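Transcriptional regulator, marR family, putative (Sulfolobus solfataricus, PDB 3F3X) probably acts as a DNA-binding transcription factor of the MarR family, working as a dimer in this archaeon. Local coordinates at residues A[24-28]-A[114-118]. Residues are numbered along the deposited sequence; the frame is centred on the assembly and turned at random.
Sequences EFNNR and LVNEM
The R28 guanidinium has the methyl CD1 of L114 over the centre of one face, 3.9 Å from CZ of R28. The ring of F25 takes the leucine's other methyl at its edge, near the ring plane, with CD2 of L114 3.9 Å from CD1 of F25. L114 thus wedges its forked end between an aromatic and a cationic side chain about one helical turn apart, a task suited to a branched residue; its CG, anti to the backbone N (chi1 -180°), sets one methyl against R28 and the other against F25. CG2 of V115 approaches the F25 ring obliquely, 3.6 Å from CZ of F25, and CE of M118 adds a looser contact. The flexible thioether lies alongside the carboxylate of E24, SD of M118 being 3.6 Å from OE2 of E24, in van der Waals contact only. On the outer side R28 and E117 reach out from their separate helices to meet. NH2 of R28 and OE2 of E117 are 3.5 Å apart, but the oxygen stands well out of the guanidinium plane, the two flat groups being turned 68° apart, and the salt bridge is one of charge alone. Long, charged residues can span this solvent-facing edge, whereas F25 is buried, also meeting L111 and Y37 of its own chain and M11 of the second subunit. The two segments, inclined at 132°, join helices 3-33 and 98-118 beside the subunit interface, an arrangement characteristic of the helical dimerisation region of MarR-family winged-helix proteins.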
loop_
_atom_site.group_PDB
_atom_site.type_symbol
_atom_site.label_atom_id
_atom_site.label_comp_id
_atom_site.label_asym_id
_atom_site.label_seq_id
_atom_site.Cartn_x
_atom_site.Cartn_y
_atom_site.Cartn_z
ATOM N N GLU A 24 -5.109 -10.015 1.427
ATOM C CA GLU A 24 -5.991 -10.942 0.731
ATOM C C GLU A 24 -5.291 -11.547 -0.475
ATOM O O GLU A 24 -5.395 -12.751 -0.724
ATOM C CB GLU A 24 -7.271 -10.236 0.288
ATOM C CG GLU A 24 -8.139 -9.790 1.447
ATOM C CD GLU A 24 -9.612 -9.982 1.162
ATOM O OE1 GLU A 24 -10.003 -11.122 0.831
ATOM O OE2 GLU A 24 -10.377 -9.000 1.272
ATOM N N PHE A 25 -4.567 -10.710 -1.212
ATOM C CA PHE A 25 -3.834 -11.167 -2.391
ATOM C C PHE A 25 -2.793 -12.216 -2.024
ATOM O O PHE A 25 -2.757 -13.294 -2.619
ATOM C CB PHE A 25 -3.140 -9.988 -3.083
ATOM C CG PHE A 25 -4.073 -9.075 -3.828
ATOM C CD1 PHE A 25 -5.445 -9.301 -3.828
ATOM C CD2 PHE A 25 -3.573 -7.992 -4.547
ATOM C CE1 PHE A 25 -6.310 -8.458 -4.526
ATOM C CE2 PHE A 25 -4.429 -7.141 -5.248
ATOM C CZ PHE A 25 -5.803 -7.380 -5.239
ATOM N N ASN A 26 -1.942 -11.900 -1.048
ATOM C CA ASN A 26 -0.905 -12.836 -0.624
ATOM C C ASN A 26 -1.481 -14.115 -0.017
ATOM O O ASN A 26 -0.919 -15.197 -0.195
ATOM C CB ASN A 26 0.046 -12.179 0.389
ATOM C CG ASN A 26 1.003 -11.189 -0.259
ATOM O OD1 ASN A 26 1.283 -11.270 -1.454
ATOM N ND2 ASN A 26 1.526 -10.263 0.536
ATOM N N ASN A 27 -2.601 -13.989 0.696
ATOM C CA ASN A 27 -3.235 -15.145 1.313
ATOM C C ASN A 27 -3.747 -16.092 0.228
ATOM O O ASN A 27 -3.456 -17.292 0.253
ATOM C CB ASN A 27 -4.401 -14.728 2.209
ATOM C CG ASN A 27 -5.122 -15.920 2.784
ATOM O OD1 ASN A 27 -6.309 -16.131 2.525
ATOM N ND2 ASN A 27 -4.404 -16.721 3.558
ATOM N N ARG A 28 -4.493 -15.537 -0.725
ATOM C CA ARG A 28 -5.065 -16.292 -1.829
ATOM C C ARG A 28 -3.988 -16.943 -2.700
ATOM O O ARG A 28 -3.999 -18.158 -2.905
ATOM C CB ARG A 28 -5.905 -15.358 -2.699
ATOM C CG ARG A 28 -7.042 -16.017 -3.428
ATOM C CD ARG A 28 -8.215 -16.236 -2.492
ATOM N NE ARG A 28 -9.434 -16.359 -3.275
ATOM C CZ ARG A 28 -10.665 -16.313 -2.784
ATOM N NH1 ARG A 28 -10.876 -16.149 -1.484
ATOM N NH2 ARG A 28 -11.689 -16.418 -3.615
ATOM N N LEU A 114 -10.932 -12.536 -7.929
ATOM C CA LEU A 114 -10.979 -12.046 -6.558
ATOM C C LEU A 114 -11.347 -10.567 -6.546
ATOM O O LEU A 114 -12.240 -10.149 -5.819
ATOM C CB LEU A 114 -9.626 -12.237 -5.868
ATOM C CG LEU A 114 -9.557 -11.767 -4.413
ATOM C CD1 LEU A 114 -10.606 -12.499 -3.588
ATOM C CD2 LEU A 114 -8.169 -12.024 -3.855
ATOM N N VAL A 115 -10.659 -9.771 -7.358
ATOM C CA VAL A 115 -10.942 -8.339 -7.409
ATOM C C VAL A 115 -12.325 -8.080 -7.987
ATOM O O VAL A 115 -13.072 -7.225 -7.502
ATOM C CB VAL A 115 -9.890 -7.592 -8.243
ATOM C CG1 VAL A 115 -10.273 -6.118 -8.352
ATOM C CG2 VAL A 115 -8.524 -7.737 -7.575
ATOM N N ASN A 116 -12.666 -8.817 -9.032
ATOM C CA ASN A 116 -13.977 -8.661 -9.638
ATOM C C ASN A 116 -15.060 -8.959 -8.608
ATOM O O ASN A 116 -16.051 -8.245 -8.518
ATOM C CB ASN A 116 -14.123 -9.620 -10.818
ATOM C CG ASN A 116 -15.546 -9.661 -11.384
ATOM O OD1 ASN A 116 -16.343 -10.538 -11.035
ATOM N ND2 ASN A 116 -15.862 -8.719 -12.268
ATOM N N GLU A 117 -14.864 -10.023 -7.836
ATOM C CA GLU A 117 -15.857 -10.410 -6.821
ATOM C C GLU A 117 -16.049 -9.310 -5.793
ATOM O O GLU A 117 -17.158 -8.927 -5.450
ATOM C CB GLU A 117 -15.438 -11.678 -6.069
ATOM C CG GLU A 117 -14.396 -11.438 -4.967
ATOM C CD GLU A 117 -14.232 -12.604 -4.015
ATOM O OE1 GLU A 117 -14.791 -12.537 -2.897
ATOM O OE2 GLU A 117 -13.558 -13.593 -4.379
ATOM N N MET A 118 -14.936 -8.787 -5.322
ATOM C CA MET A 118 -14.976 -7.770 -4.306
ATOM C C MET A 118 -15.513 -6.436 -4.747
ATOM O O MET A 118 -16.296 -5.830 -4.016
ATOM C CB MET A 118 -13.598 -7.568 -3.699
ATOM C CG MET A 118 -12.991 -8.804 -3.061
ATOM S SD MET A 118 -11.515 -8.280 -2.106
ATOM C CE MET A 118 -10.294 -7.864 -3.410
HETATM O O HOH W 1 -13.938 -16.113 -2.814
#